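Local coordinates for protein 6-phosphogluconate dehydrogenase NAD-binding (Dyadobacter fermentans, PDB 4GBJ) that probably acts as an NAD(P)-dependent oxidoreductase of the 6-phosphogluconate and 3-hydroxyisobutyrate dehydrogenase type, at residues Val65-Ala70 against Gly91-Met96. Sequence-based numbering, arbitrary orientation.
Sequences VFSVLA and GVHVSM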
loop_
_atom_site.group_PDB
_atom_site.type_symbol
_atom_site.label_atom_id
_atom_site.label_comp_id
_atom_site.label_asym_id
_atom_site.label_seq_id
_atom_site.Cartn_x
_atom_site.Cartn_y
_atom_site.Cartn_z
ATOM N N VAL B 65 34.454 7.864 -3.752
ATOM C CA VAL B 65 33.917 7.647 -5.090
ATOM C C VAL B 65 32.434 7.284 -4.939
ATOM O O VAL B 65 32.097 6.456 -4.130
ATOM C CB VAL B 65 34.693 6.606 -5.939
ATOM C CG1 VAL B 65 34.848 5.263 -5.200
ATOM C CG2 VAL B 65 33.981 6.396 -7.281
ATOM N N PHE B 66 31.571 7.954 -5.660
ATOM C CA PHE B 66 30.150 7.613 -5.718
ATOM C C PHE B 66 29.917 6.873 -7.008
ATOM O O PHE B 66 30.521 7.253 -7.999
ATOM C CB PHE B 66 29.263 8.861 -5.699
ATOM C CG PHE B 66 29.068 9.512 -4.352
ATOM C CD1 PHE B 66 27.861 9.412 -3.688
ATOM C CD2 PHE B 66 30.094 10.224 -3.746
ATOM C CE1 PHE B 66 27.690 9.975 -2.430
ATOM C CE2 PHE B 66 29.910 10.805 -2.494
ATOM C CZ PHE B 66 28.716 10.659 -1.835
ATOM N N SER B 67 29.025 5.868 -7.026
ATOM C CA SER B 67 28.618 5.241 -8.274
ATOM C C SER B 67 27.121 5.061 -8.305
ATOM O O SER B 67 26.476 4.779 -7.281
ATOM C CB SER B 67 29.315 3.902 -8.494
ATOM O OG SER B 67 28.880 2.902 -7.584
ATOM N N VAL B 68 26.554 5.232 -9.485
ATOM C CA VAL B 68 25.128 4.978 -9.657
ATOM C C VAL B 68 25.004 4.446 -11.057
ATOM O O VAL B 68 25.312 5.149 -12.030
ATOM C CB VAL B 68 24.209 6.167 -9.316
ATOM C CG1 VAL B 68 24.480 7.373 -10.165
ATOM C CG2 VAL B 68 22.742 5.759 -9.425
ATOM N N LEU B 69 24.754 3.125 -11.137
ATOM C CA LEU B 69 24.718 2.390 -12.384
ATOM C C LEU B 69 23.464 1.543 -12.457
ATOM O O LEU B 69 22.717 1.466 -11.487
ATOM C CB LEU B 69 25.990 1.558 -12.501
ATOM C CG LEU B 69 27.302 2.381 -12.437
ATOM C CD1 LEU B 69 28.494 1.496 -12.226
ATOM C CD2 LEU B 69 27.537 3.169 -13.713
ATOM N N ALA B 70 23.158 1.058 -13.662
ATOM C CA ALA B 70 21.895 0.386 -13.964
ATOM C C ALA B 70 21.664 -0.877 -13.202
ATOM O O ALA B 70 20.521 -1.123 -12.805
ATOM C CB ALA B 70 21.789 0.064 -15.451
ATOM N N GLY B 91 40.009 4.617 1.436
ATOM C CA GLY B 91 39.150 5.060 0.354
ATOM C C GLY B 91 37.733 4.607 0.656
ATOM O O GLY B 91 37.536 3.619 1.375
ATOM N N VAL B 92 36.745 5.377 0.227
ATOM C CA VAL B 92 35.338 5.061 0.504
ATOM C C VAL B 92 34.536 5.079 -0.798
ATOM O O VAL B 92 34.609 6.057 -1.535
ATOM C CB VAL B 92 34.714 6.034 1.540
ATOM C CG1 VAL B 92 33.238 5.715 1.770
ATOM C CG2 VAL B 92 35.471 5.987 2.866
ATOM N N HIS B 93 33.767 3.991 -1.069
ATOM C CA HIS B 93 32.907 3.870 -2.231
ATOM C C HIS B 93 31.453 3.887 -1.762
ATOM O O HIS B 93 31.062 3.023 -0.991
ATOM C CB HIS B 93 33.219 2.568 -2.997
ATOM C CG HIS B 93 32.256 2.252 -4.120
ATOM N ND1 HIS B 93 32.230 0.994 -4.711
ATOM C CD2 HIS B 93 31.365 3.051 -4.771
ATOM C CE1 HIS B 93 31.271 1.044 -5.626
ATOM N NE2 HIS B 93 30.737 2.273 -5.710
ATOM N N VAL B 94 30.701 4.903 -2.153
ATOM C CA VAL B 94 29.266 5.058 -1.871
ATOM C C VAL B 94 28.540 4.505 -3.092
ATOM O O VAL B 94 28.506 5.108 -4.159
ATOM C CB VAL B 94 28.890 6.520 -1.558
ATOM C CG1 VAL B 94 27.439 6.614 -1.088
ATOM C CG2 VAL B 94 29.821 7.092 -0.501
ATOM N N SER B 95 28.001 3.331 -2.930
ATOM C CA SER B 95 27.441 2.547 -4.006
ATOM C C SER B 95 25.922 2.694 -3.971
ATOM O O SER B 95 25.233 2.124 -3.124
ATOM C CB SER B 95 27.913 1.107 -3.831
ATOM O OG SER B 95 27.422 0.232 -4.836
HETATM N N MSE B 96 25.416 3.527 -4.826
HETATM C CA MSE B 96 23.974 3.880 -4.822
HETATM C C MSE B 96 23.108 3.094 -5.795
HETATM O O MSE B 96 21.899 3.292 -5.810
HETATM C CB MSE B 96 23.835 5.343 -5.091
HETATM C CG MSE B 96 24.641 6.175 -4.090
HETATM SE SE MSE B 96 24.232 8.057 -4.197
HETATM C CE MSE B 96 25.022 8.374 -5.851
HETATM O O HOH W 1 26.695 1.381 -7.165
#
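Val65 to Ser67 and Val92 to Ser95 run as neighbouring parallel strands, their axes 4.7 Å apart and 19° from exactly parallel. Val65 N bonds to Val92 O and Val65 O to Val94 N; Ser67 N bonds to Val94 O, and Ser67 O to Met96 N (3.0 Å), just past the strand ends. On one face, beta-branched Val94 covers the flat ring of Phe66: Val94 CB lies 3.9 Å from the Phe66 ring centroid in a CH-pi contact, and Val94 CG1 is 3.6 Å from Phe66 CE1. Met96, present as selenomethionine, meets the same ring at its edge, a Met-aromatic contact with SE in the ring plane; its chain bends at chi3 (-70°), bringing Met96 CE to 3.7 Å from Phe66 CD1. Helix 143-153 packs against Phe66 and Val94. The opposite face, which also holds Val65, carries a polar cluster. With CG anti to N (chi1 172°), His93 extends until NE2 meets Ser67 OG at 2.7 Å, in the imidazole plane; serine is short enough to set its hydroxyl at that ring edge. A water bridges Ser67 OG and Ser95 OG; Ser95 OG is also hydrogen-bonded to Tyr118 OH, and His93 ND1 to His111 NE2. These strands are central in the Rossmann-type sheet, joined by a right-handed crossover through helices 72-78 and 81-87. With both ring nitrogens bonded, the buried imidazole is fixed in rotation, and its proton placement is probably coupled to Ser67 and His111.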